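Local coordinates for uncharacterized protein MG376 homolog (Mycoplasma pneumoniae, PDB 2HQL), which probably binds single-stranded DNA through an OB fold, as a small two-chain protein whose cellular role has not been established in detail, at residues L13-S19 against V31-Q35; G28-T32 against L60-T64; Y48-A52 against T89-I93; L56-L60 against I93-F97. All blocks are in the same frame, centred on the assembly; numbering follows the deposited sequence.

How the contacts relate
Following the chain from its N terminus, contact 1 comes first and zips the hairpin of strands 9-22 and 28-39. Contact 2 starts on that second strand, sharing Val31 and Thr32 with contact 1, and closes a longer loop onto helix 54-64. Contact 3 opens within that loop and ends beyond it, joining strands 42-53 and 86-96, so contacts 2 and 3 cross. Contact 4 begins on the helix segment just before that of contact 2, sharing Leu60, and ends on the strand of contact 3, sharing Ile93. Contacts 1 and 3 thus build the sheet, through strands that are neighbours in it, while contacts 2 and 4 lay one helix against two of its strands.

Contact 1: residues L13-S19 against V31-Q35; sequences LEGEIES and VTIKQ
Two bends bring together two charged side chains of this hairpin: Glu18 folds at chi2 (-67°), while Lys34, stretched as far as CD, turns at chi3 (69°). OE2 of Glu18 consequently lies in the crook of the lysine, 3.3 Å from Lys34 CE, so the carboxylate lies against the aliphatic chain before it meets the charge. The salt bridge from Glu18 OE2 to Lys34 NZ is correspondingly long at 3.8 Å, and probably contributes only modestly. Glu18 CG rests on Lys34 CB, giving the pair an apolar base.

Beneath these side chains the backbones are laced in antiparallel fashion. Glu16 and Lys34 form a hydrogen-bonded pair, Glu16 N giving to Lys34 O at 2.8 Å and Lys34 N returning to Glu16 O. Next along, Glu18 N approaches Thr32 O almost head-on, at 2.6 Å, and Ser19 O accepts from Thr32 N at 2.8 Å. The opposite face is hydrocarbon: Ile17 spreads its branches, CG2 touching Val31 CG1 at 3.7 Å and CG1 meeting Ile33 CD1 at 3.9 Å. Farther along, Gln35 OE1 bonds to Asn9 of the second subunit, linking the hairpin to the dimer interface.

With Glu18 and Ser19 both facing Thr32, the register slips by one residue, and the ladder contains a classic beta bulge, in the first hairpin of the OB fold.

Contact 2: residues G28-T32 against L60-T64; sequences GFLVT and LEKHT
Helix 54-64, the helix that an OB fold carries between its third and fourth strands, here lies over strand 28-39, with Phe29 and Leu60 prominent in the contact. The Phe29 ring is turned so that Glu61 comes over one of its faces, with CB 3.8 Å from the ring centroid and displaced toward the rim, a CH-pi contact. Leu60 instead takes the ring edge, its CG lying in the ring plane 3.7 Å from Phe29 CD2. That same branch point also meets the neighbouring inward residue of the strand, Val31, whose CG2 is 3.6 Å from Leu60 CG. CG2 comes to the helix because it stands anti to the carbonyl carbon of Val31.

One turn on, Thr64 OG1 lies 3.9 Å from Val31 CG2. The polar end of Glu61 leaves the ring and is taken by Trp22, whose NE1 bonds to OE2 and whose own ring also meets Phe29. The hydroxyl of Thr64 turns back to its own helix, Thr64 OG1 making a weak hydrogen bond of 3.1 Å to Leu60 O. No hydrogen bond joins the strand segment to the helix segment, which implies that their mutual hold is one of shape and buried hydrocarbon.

Contact 3: residues Y48-A52 against T89-I93; sequences YVIYA and TTIEI
Val49 O is held twice from strand 86-96: Ile91 N donates to it at 3.0 Å and 158°, in the carbonyl plane. The second hold is a weaker CA-H contact, with Thr90 CA 3.3 Å from Val49 O. The ladder then continues with reversed roles. Tyr51 N gives to Ile91 O, and Tyr51 O accepts from Ile93 N at 2.9 Å, so one residue of the first strand both gives and receives, as parallel pairing requires. At the start of the ladder, ahead of the first direct bond, a water bridges the strands, accepting from Val49 N and donating to Thr89 O at 2.6 Å.

On one face, the Tyr51 ring lies across strand 86-96. Its CG stands between the backbone N and the carbonyl carbon (chi1 68°), which folds the ring over the next strand, and Glu92 CA comes up under a ring face, 3.9 Å from the centroid. Thr90 OG1 is at the ring edge, 3.5 Å from Tyr51 CE1. The Glu92 chain runs out beside the phenol, its carboxylate plane only 12° from that of the ring, and is engaged by Arg77 in a salt bridge. On the other face aliphatic groups meet: Ile50 divides its branches, CG2 going to Ile91 CD1, and CD1 to Ile93 CD1 at 3.6 Å.

Single-stranded DNA is commonly bound by the outer sheet surface of folds of this kind. Parallel pairing of the third strand with the fifth, as here, is a hallmark of the OB fold.

Contact 4: residues L56-L60 against I93-F97; sequences LAYEL and IVKIF
Leu56 and Leu60, one turn apart on the helix of the OB fold, face Ile93 and Ile96 at the end of the fifth strand, and the contact is mainly one of methyl groups.

The apolar part can be read branch by branch. Leu56, with CG anti to the backbone N (chi1 -169°), sends its two methyls to different partners: CD1 reaches Ile96 CD1 at 3.6 Å as the two side chains run alongside each other, pointing opposite ways, and CD2 reaches Ile93 CG2 at the same separation. Ile93 divides its chain likewise, its other arm ending against Leu60, where Leu60 CD2 and Ile93 CD1 stand 3.5 Å apart, tighter than usual for carbons. Leu60 and Ile96 run at about a right angle, and their CD1 atoms are 4.1 Å apart. The four side chains interlock, each meeting both residues opposite.

Among backbone features, Leu56 CD2 also lies 3.5 Å from Val94 O. There the strand departs from regular pairing, because Val94 and Lys95 both face Glu73 in a classic beta bulge, and the two inward isoleucines are three residues apart instead of two.

Polar bridging is slight and runs through water. One molecule accepts from Ile96 N at 3.0 Å and donates weakly to Glu59 OE1, at 3.5 Å.

Contact 1: residues L13-S19 against V31-Q35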
loop_
_atom_site.group_PDB
_atom_site.type_symbol
_atom_site.label_atom_id
_atom_site.label_comp_id
_atom_site.label_asym_id
_atom_site.label_seq_id
_atom_site.Cartn_x
_atom_site.Cartn_y
_atom_site.Cartn_z
ATOM N N LEU A 13 2.165 2.782 8.464
ATOM C CA LEU A 13 1.671 4.065 8.011
ATOM C C LEU A 13 1.007 4.851 9.118
ATOM O O LEU A 13 0.527 4.280 10.088
ATOM C CB LEU A 13 0.664 3.822 6.890
ATOM C CG LEU A 13 0.108 4.948 6.029
ATOM C CD1 LEU A 13 1.200 5.533 5.136
ATOM C CD2 LEU A 13 -1.018 4.366 5.189
ATOM N N GLU A 14 0.966 6.168 8.948
ATOM C CA GLU A 14 0.354 7.071 9.913
ATOM C C GLU A 14 -0.341 8.231 9.211
ATOM O O GLU A 14 0.135 8.731 8.200
ATOM C CB GLU A 14 1.415 7.637 10.857
ATOM C CG GLU A 14 0.983 8.950 11.487
ATOM C CD GLU A 14 2.072 9.629 12.278
ATOM O OE1 GLU A 14 3.268 9.420 11.972
ATOM O OE2 GLU A 14 1.724 10.394 13.201
ATOM N N GLY A 15 -1.467 8.664 9.756
ATOM C CA GLY A 15 -2.175 9.784 9.171
ATOM C C GLY A 15 -3.257 10.280 10.099
ATOM O O GLY A 15 -3.414 9.777 11.212
ATOM N N GLU A 16 -4.009 11.272 9.638
ATOM C CA GLU A 16 -5.097 11.843 10.419
ATOM C C GLU A 16 -6.424 11.194 10.036
ATOM O O GLU A 16 -6.788 11.156 8.864
ATOM C CB GLU A 16 -5.161 13.364 10.188
ATOM C CG GLU A 16 -6.523 14.031 10.475
ATOM C CD GLU A 16 -6.656 14.608 11.876
ATOM O OE1 GLU A 16 -5.911 15.554 12.206
ATOM O OE2 GLU A 16 -7.513 14.121 12.647
ATOM N N ILE A 17 -7.139 10.680 11.032
ATOM C CA ILE A 17 -8.436 10.049 10.816
ATOM C C ILE A 17 -9.394 11.068 10.191
ATOM O O ILE A 17 -9.637 12.142 10.760
ATOM C CB ILE A 17 -9.021 9.553 12.154
ATOM C CG1 ILE A 17 -7.986 8.667 12.861
ATOM C CG2 ILE A 17 -10.337 8.821 11.911
ATOM C CD1 ILE A 17 -8.398 8.160 14.239
ATOM N N GLU A 18 -9.948 10.731 9.030
ATOM C CA GLU A 18 -10.847 11.638 8.324
ATOM C C GLU A 18 -12.329 11.282 8.436
ATOM O O GLU A 18 -13.189 12.164 8.427
ATOM C CB GLU A 18 -10.452 11.697 6.848
ATOM C CG GLU A 18 -9.065 12.272 6.588
ATOM C CD GLU A 18 -8.966 13.739 6.942
ATOM O OE1 GLU A 18 -9.833 14.500 6.466
ATOM O OE2 GLU A 18 -8.035 14.136 7.679
ATOM N N SER A 19 -12.613 9.985 8.524
ATOM C CA SER A 19 -13.970 9.473 8.629
ATOM C C SER A 19 -13.850 7.978 8.838
ATOM O O SER A 19 -12.763 7.425 8.714
ATOM C CB SER A 19 -14.745 9.754 7.348
ATOM O OG SER A 19 -14.184 9.049 6.265
ATOM N N VAL A 31 -11.795 2.839 8.496
ATOM C CA VAL A 31 -11.330 4.187 8.765
ATOM C C VAL A 31 -10.605 4.739 7.527
ATOM O O VAL A 31 -9.957 4.001 6.784
ATOM C CB VAL A 31 -10.376 4.201 9.999
ATOM C CG1 VAL A 31 -9.789 5.609 10.210
ATOM C CG2 VAL A 31 -11.141 3.748 11.244
ATOM N N THR A 32 -10.754 6.037 7.291
ATOM C CA THR A 32 -10.091 6.685 6.173
ATOM C C THR A 32 -9.136 7.727 6.728
ATOM O O THR A 32 -9.539 8.650 7.449
ATOM C CB THR A 32 -11.084 7.337 5.223
ATOM O OG1 THR A 32 -11.815 6.309 4.546
ATOM C CG2 THR A 32 -10.349 8.180 4.186
ATOM N N ILE A 33 -7.868 7.551 6.365
ATOM C CA ILE A 33 -6.755 8.374 6.822
ATOM C C ILE A 33 -6.188 9.311 5.751
ATOM O O ILE A 33 -6.210 9.009 4.564
ATOM C CB ILE A 33 -5.605 7.452 7.313
ATOM C CG1 ILE A 33 -6.140 6.410 8.293
ATOM C CG2 ILE A 33 -4.525 8.250 7.952
ATOM C CD1 ILE A 33 -6.826 6.963 9.509
ATOM N N LYS A 34 -5.668 10.447 6.202
ATOM C CA LYS A 34 -5.048 11.444 5.335
ATOM C C LYS A 34 -3.582 11.579 5.734
ATOM O O LYS A 34 -3.253 11.643 6.920
ATOM C CB LYS A 34 -5.716 12.811 5.511
ATOM C CG LYS A 34 -4.923 13.967 4.880
ATOM C CD LYS A 34 -5.476 15.358 5.232
ATOM C CE LYS A 34 -5.273 15.714 6.708
ATOM N NZ LYS A 34 -5.789 17.086 7.043
ATOM N N GLN A 35 -2.698 11.610 4.745
ATOM C CA GLN A 35 -1.275 11.784 5.006
ATOM C C GLN A 35 -0.857 12.936 4.113
ATOM O O GLN A 35 -1.211 12.946 2.941
ATOM C CB GLN A 35 -0.478 10.527 4.632
ATOM C CG GLN A 35 0.978 10.586 5.083
ATOM C CD GLN A 35 1.740 9.292 4.871
ATOM O OE1 GLN A 35 2.218 9.001 3.768
ATOM N NE2 GLN A 35 1.851 8.500 5.932
#

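Contact 2: residues G28-T32 against L60-T64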
loop_
_atom_site.group_PDB
_atom_site.type_symbol
_atom_site.label_atom_id
_atom_site.label_comp_id
_atom_site.label_asym_id
_atom_site.label_seq_id
_atom_site.Cartn_x
_atom_site.Cartn_y
_atom_site.Cartn_z
ATOM N N GLY A 28 -16.427 -5.724 10.197
ATOM C CA GLY A 28 -15.231 -4.908 10.271
ATOM C C GLY A 28 -15.520 -3.427 10.427
ATOM O O GLY A 28 -16.645 -2.965 10.234
ATOM N N PHE A 29 -14.492 -2.672 10.789
ATOM C CA PHE A 29 -14.621 -1.227 10.963
ATOM C C PHE A 29 -13.650 -0.549 10.013
ATOM O O PHE A 29 -12.453 -0.839 10.033
ATOM C CB PHE A 29 -14.281 -0.829 12.400
ATOM C CG PHE A 29 -14.581 0.607 12.723
ATOM C CD1 PHE A 29 -15.889 1.081 12.673
ATOM C CD2 PHE A 29 -13.562 1.476 13.108
ATOM C CE1 PHE A 29 -16.188 2.397 13.004
ATOM C CE2 PHE A 29 -13.846 2.811 13.446
ATOM C CZ PHE A 29 -15.164 3.270 13.395
ATOM N N LEU A 30 -14.164 0.354 9.187
ATOM C CA LEU A 30 -13.326 1.044 8.228
ATOM C C LEU A 30 -13.073 2.488 8.558
ATOM O O LEU A 30 -13.997 3.256 8.837
ATOM C CB LEU A 30 -13.917 0.952 6.821
ATOM C CG LEU A 30 -13.719 -0.386 6.107
ATOM C CD1 LEU A 30 -14.675 -1.449 6.667
ATOM C CD2 LEU A 30 -13.950 -0.169 4.613
ATOM N N VAL A 31 -11.795 2.839 8.496
ATOM C CA VAL A 31 -11.330 4.187 8.765
ATOM C C VAL A 31 -10.605 4.739 7.527
ATOM O O VAL A 31 -9.957 4.001 6.784
ATOM C CB VAL A 31 -10.376 4.201 9.999
ATOM C CG1 VAL A 31 -9.789 5.609 10.210
ATOM C CG2 VAL A 31 -11.141 3.748 11.244
ATOM N N THR A 32 -10.754 6.037 7.291
ATOM C CA THR A 32 -10.091 6.685 6.173
ATOM C C THR A 32 -9.136 7.727 6.728
ATOM O O THR A 32 -9.539 8.650 7.449
ATOM C CB THR A 32 -11.084 7.337 5.223
ATOM O OG1 THR A 32 -11.815 6.309 4.546
ATOM C CG2 THR A 32 -10.349 8.180 4.186
ATOM N N LEU A 60 -10.025 0.059 17.209
ATOM C CA LEU A 60 -9.942 1.083 16.179
ATOM C C LEU A 60 -11.003 2.164 16.391
ATOM O O LEU A 60 -10.696 3.363 16.404
ATOM C CB LEU A 60 -10.089 0.426 14.795
ATOM C CG LEU A 60 -9.844 1.265 13.530
ATOM C CD1 LEU A 60 -8.548 2.066 13.680
ATOM C CD2 LEU A 60 -9.781 0.339 12.304
ATOM N N GLU A 61 -12.251 1.739 16.568
ATOM C CA GLU A 61 -13.353 2.672 16.786
ATOM C C GLU A 61 -13.129 3.512 18.045
ATOM O O GLU A 61 -13.507 4.681 18.093
ATOM C CB GLU A 61 -14.666 1.900 16.883
ATOM C CG GLU A 61 -15.832 2.737 17.339
ATOM C CD GLU A 61 -17.113 1.946 17.406
ATOM O OE1 GLU A 61 -17.119 0.866 18.036
ATOM O OE2 GLU A 61 -18.112 2.410 16.825
ATOM N N LYS A 62 -12.511 2.913 19.061
ATOM C CA LYS A 62 -12.220 3.619 20.300
ATOM C C LYS A 62 -11.058 4.597 20.092
ATOM O O LYS A 62 -11.153 5.770 20.456
ATOM C CB LYS A 62 -11.896 2.614 21.408
ATOM C CG LYS A 62 -13.117 1.811 21.837
ATOM C CD LYS A 62 -12.805 0.765 22.904
ATOM C CE LYS A 62 -14.096 0.159 23.439
ATOM N NZ LYS A 62 -13.857 -0.999 24.330
ATOM N N HIS A 63 -9.966 4.111 19.506
ATOM C CA HIS A 63 -8.812 4.959 19.226
ATOM C C HIS A 63 -9.312 6.091 18.348
ATOM O O HIS A 63 -8.751 7.181 18.336
ATOM C CB HIS A 63 -7.739 4.169 18.476
ATOM C CG HIS A 63 -6.563 4.992 18.044
ATOM N ND1 HIS A 63 -6.692 6.129 17.286
ATOM C CD2 HIS A 63 -5.235 4.828 18.263
ATOM C CE1 HIS A 63 -5.492 6.639 17.052
ATOM N NE2 HIS A 63 -4.594 5.868 17.633
ATOM N N THR A 64 -10.380 5.815 17.612
ATOM C CA THR A 64 -10.986 6.802 16.734
ATOM C C THR A 64 -11.743 7.877 17.528
ATOM O O THR A 64 -11.709 9.060 17.192
ATOM C CB THR A 64 -11.936 6.095 15.738
ATOM O OG1 THR A 64 -11.209 5.769 14.544
ATOM C CG2 THR A 64 -13.139 6.954 15.416
#

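Contact 3: residues Y48-A52 against T89-I93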
loop_
_atom_site.group_PDB
_atom_site.type_symbol
_atom_site.label_atom_id
_atom_site.label_comp_id
_atom_site.label_asym_id
_atom_site.label_seq_id
_atom_site.Cartn_x
_atom_site.Cartn_y
_atom_site.Cartn_z
ATOM N N TYR A 48 -5.996 7.269 2.411
ATOM C CA TYR A 48 -5.889 5.822 2.470
ATOM C C TYR A 48 -7.063 5.274 3.248
ATOM O O TYR A 48 -7.623 5.961 4.103
ATOM C CB TYR A 48 -4.592 5.439 3.170
ATOM C CG TYR A 48 -3.364 5.969 2.469
ATOM C CD1 TYR A 48 -2.910 5.384 1.289
ATOM C CD2 TYR A 48 -2.662 7.063 2.975
ATOM C CE1 TYR A 48 -1.793 5.872 0.634
ATOM C CE2 TYR A 48 -1.538 7.562 2.321
ATOM C CZ TYR A 48 -1.114 6.959 1.157
ATOM O OH TYR A 48 -0.007 7.424 0.502
ATOM N N VAL A 49 -7.443 4.041 2.936
ATOM C CA VAL A 49 -8.538 3.396 3.633
ATOM C C VAL A 49 -7.951 2.205 4.360
ATOM O O VAL A 49 -7.287 1.365 3.769
ATOM C CB VAL A 49 -9.637 2.914 2.671
ATOM C CG1 VAL A 49 -10.727 2.209 3.450
ATOM C CG2 VAL A 49 -10.214 4.087 1.902
ATOM N N ILE A 50 -8.182 2.156 5.660
ATOM C CA ILE A 50 -7.678 1.075 6.479
ATOM C C ILE A 50 -8.870 0.436 7.177
ATOM O O ILE A 50 -9.937 1.042 7.265
ATOM C CB ILE A 50 -6.672 1.611 7.524
ATOM C CG1 ILE A 50 -7.354 2.618 8.451
ATOM C CG2 ILE A 50 -5.517 2.314 6.819
ATOM C CD1 ILE A 50 -6.474 3.079 9.588
ATOM N N TYR A 51 -8.704 -0.795 7.648
ATOM C CA TYR A 51 -9.792 -1.472 8.352
ATOM C C TYR A 51 -9.253 -2.464 9.367
ATOM O O TYR A 51 -8.049 -2.691 9.435
ATOM C CB TYR A 51 -10.733 -2.207 7.382
ATOM C CG TYR A 51 -10.137 -3.401 6.670
ATOM C CD1 TYR A 51 -9.460 -3.248 5.460
ATOM C CD2 TYR A 51 -10.252 -4.685 7.203
ATOM C CE1 TYR A 51 -8.910 -4.352 4.793
ATOM C CE2 TYR A 51 -9.703 -5.797 6.546
ATOM C CZ TYR A 51 -9.033 -5.619 5.341
ATOM O OH TYR A 51 -8.481 -6.698 4.687
ATOM N N ALA A 52 -10.160 -3.040 10.156
ATOM C CA ALA A 52 -9.809 -4.023 11.173
ATOM C C ALA A 52 -11.009 -4.910 11.484
ATOM O O ALA A 52 -12.157 -4.518 11.289
ATOM C CB ALA A 52 -9.341 -3.323 12.436
ATOM N N THR A 89 -6.976 -0.094 -3.374
ATOM C CA THR A 89 -6.133 -0.532 -2.258
ATOM C C THR A 89 -6.673 -0.210 -0.850
ATOM O O THR A 89 -7.200 0.880 -0.597
ATOM C CB THR A 89 -4.734 0.086 -2.385
ATOM O OG1 THR A 89 -4.075 -0.485 -3.516
ATOM C CG2 THR A 89 -3.908 -0.166 -1.147
ATOM N N THR A 90 -6.538 -1.175 0.056
ATOM C CA THR A 90 -6.956 -1.015 1.455
ATOM C C THR A 90 -5.897 -1.669 2.334
ATOM O O THR A 90 -5.213 -2.596 1.899
ATOM C CB THR A 90 -8.312 -1.716 1.775
ATOM O OG1 THR A 90 -8.198 -3.128 1.544
ATOM C CG2 THR A 90 -9.426 -1.155 0.919
ATOM N N ILE A 91 -5.748 -1.189 3.563
ATOM C CA ILE A 91 -4.772 -1.786 4.461
ATOM C C ILE A 91 -5.452 -2.510 5.603
ATOM O O ILE A 91 -6.188 -1.907 6.371
ATOM C CB ILE A 91 -3.812 -0.755 5.099
ATOM C CG1 ILE A 91 -3.152 0.112 4.014
ATOM C CG2 ILE A 91 -2.739 -1.491 5.917
ATOM C CD1 ILE A 91 -4.015 1.270 3.546
ATOM N N GLU A 92 -5.186 -3.813 5.694
ATOM C CA GLU A 92 -5.717 -4.667 6.745
ATOM C C GLU A 92 -4.850 -4.436 7.976
ATOM O O GLU A 92 -3.690 -4.843 8.022
ATOM C CB GLU A 92 -5.624 -6.131 6.323
ATOM C CG GLU A 92 -6.338 -7.085 7.254
ATOM C CD GLU A 92 -6.023 -8.514 6.933
ATOM O OE1 GLU A 92 -5.626 -8.764 5.778
ATOM O OE2 GLU A 92 -6.175 -9.385 7.817
ATOM N N ILE A 93 -5.415 -3.774 8.972
ATOM C CA ILE A 93 -4.682 -3.473 10.188
ATOM C C ILE A 93 -4.304 -4.718 10.982
ATOM O O ILE A 93 -5.139 -5.586 11.241
ATOM C CB ILE A 93 -5.499 -2.506 11.075
ATOM C CG1 ILE A 93 -5.610 -1.144 10.372
ATOM C CG2 ILE A 93 -4.878 -2.403 12.468
ATOM C CD1 ILE A 93 -6.594 -0.199 11.015
HETATM O O HOH W 1 -6.255 3.009 0.453
#

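Contact 4: residues L56-L60 against I93-F97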
loop_
_atom_site.group_PDB
_atom_site.type_symbol
_atom_site.label_atom_id
_atom_site.label_comp_id
_atom_site.label_asym_id
_atom_site.label_seq_id
_atom_site.Cartn_x
_atom_site.Cartn_y
_atom_site.Cartn_z
ATOM N N LEU A 56 -9.815 -5.946 17.464
ATOM C CA LEU A 56 -9.126 -4.782 16.910
ATOM C C LEU A 56 -10.019 -3.781 16.164
ATOM O O LEU A 56 -9.625 -2.635 15.969
ATOM C CB LEU A 56 -7.975 -5.256 16.016
ATOM C CG LEU A 56 -6.930 -4.251 15.508
ATOM C CD1 LEU A 56 -6.408 -3.402 16.648
ATOM C CD2 LEU A 56 -5.788 -5.016 14.847
ATOM N N ALA A 57 -11.213 -4.207 15.753
ATOM C CA ALA A 57 -12.140 -3.301 15.072
ATOM C C ALA A 57 -12.688 -2.351 16.126
ATOM O O ALA A 57 -12.876 -1.161 15.887
ATOM C CB ALA A 57 -13.283 -4.081 14.432
ATOM N N TYR A 58 -12.928 -2.902 17.307
ATOM C CA TYR A 58 -13.442 -2.147 18.435
ATOM C C TYR A 58 -12.382 -1.261 19.074
ATOM O O TYR A 58 -12.708 -0.241 19.689
ATOM C CB TYR A 58 -14.029 -3.114 19.446
ATOM C CG TYR A 58 -15.360 -3.640 18.999
ATOM C CD1 TYR A 58 -16.502 -2.842 19.085
ATOM C CD2 TYR A 58 -15.484 -4.921 18.468
ATOM C CE1 TYR A 58 -17.740 -3.307 18.659
ATOM C CE2 TYR A 58 -16.718 -5.397 18.034
ATOM C CZ TYR A 58 -17.844 -4.585 18.135
ATOM O OH TYR A 58 -19.078 -5.050 17.727
ATOM N N GLU A 59 -11.118 -1.661 18.936
ATOM C CA GLU A 59 -9.999 -0.869 19.436
ATOM C C GLU A 59 -9.890 0.336 18.503
ATOM O O GLU A 59 -9.695 1.474 18.936
ATOM C CB GLU A 59 -8.693 -1.651 19.342
ATOM C CG GLU A 59 -8.588 -2.864 20.234
ATOM C CD GLU A 59 -7.298 -3.629 19.995
ATOM O OE1 GLU A 59 -6.215 -2.995 20.055
ATOM O OE2 GLU A 59 -7.363 -4.859 19.746
ATOM N N LEU A 60 -10.025 0.059 17.209
ATOM C CA LEU A 60 -9.942 1.083 16.179
ATOM C C LEU A 60 -11.003 2.164 16.391
ATOM O O LEU A 60 -10.696 3.363 16.404
ATOM C CB LEU A 60 -10.089 0.426 14.795
ATOM C CG LEU A 60 -9.844 1.265 13.530
ATOM C CD1 LEU A 60 -8.548 2.066 13.680
ATOM C CD2 LEU A 60 -9.781 0.339 12.304
ATOM N N ILE A 93 -5.415 -3.774 8.972
ATOM C CA ILE A 93 -4.682 -3.473 10.188
ATOM C C ILE A 93 -4.304 -4.718 10.982
ATOM O O ILE A 93 -5.139 -5.586 11.241
ATOM C CB ILE A 93 -5.499 -2.506 11.075
ATOM C CG1 ILE A 93 -5.610 -1.144 10.372
ATOM C CG2 ILE A 93 -4.878 -2.403 12.468
ATOM C CD1 ILE A 93 -6.594 -0.199 11.015
ATOM N N VAL A 94 -3.029 -4.801 11.349
ATOM C CA VAL A 94 -2.510 -5.915 12.128
ATOM C C VAL A 94 -2.199 -5.385 13.512
ATOM O O VAL A 94 -2.415 -6.063 14.515
ATOM C CB VAL A 94 -1.204 -6.489 11.515
ATOM C CG1 VAL A 94 -0.500 -7.366 12.526
ATOM C CG2 VAL A 94 -1.516 -7.310 10.267
ATOM N N LYS A 95 -1.714 -4.152 13.566
ATOM C CA LYS A 95 -1.358 -3.561 14.840
ATOM C C LYS A 95 -1.518 -2.036 14.909
ATOM O O LYS A 95 -1.184 -1.307 13.971
ATOM C CB LYS A 95 0.083 -3.960 15.165
ATOM C CG LYS A 95 0.503 -3.678 16.586
ATOM C CD LYS A 95 1.861 -4.272 16.892
ATOM C CE LYS A 95 2.242 -4.001 18.328
ATOM N NZ LYS A 95 2.256 -2.535 18.599
ATOM N N ILE A 96 -2.045 -1.562 16.032
ATOM C CA ILE A 96 -2.220 -0.134 16.255
ATOM C C ILE A 96 -1.177 0.286 17.274
ATOM O O ILE A 96 -0.957 -0.404 18.273
ATOM C CB ILE A 96 -3.610 0.207 16.829
ATOM C CG1 ILE A 96 -4.701 -0.195 15.838
ATOM C CG2 ILE A 96 -3.695 1.701 17.118
ATOM C CD1 ILE A 96 -6.096 0.121 16.324
ATOM N N PHE A 97 -0.530 1.417 17.027
ATOM C CA PHE A 97 0.497 1.897 17.941
ATOM C C PHE A 97 0.002 3.019 18.857
ATOM O O PHE A 97 -1.028 3.656 18.597
ATOM C CB PHE A 97 1.715 2.384 17.147
ATOM C CG PHE A 97 2.344 1.323 16.270
ATOM C CD1 PHE A 97 2.956 0.202 16.833
ATOM C CD2 PHE A 97 2.342 1.459 14.880
ATOM C CE1 PHE A 97 3.556 -0.764 16.031
ATOM C CE2 PHE A 97 2.943 0.493 14.069
ATOM C CZ PHE A 97 3.551 -0.620 14.647
HETATM O O HOH W 2 -3.135 -3.029 18.452
#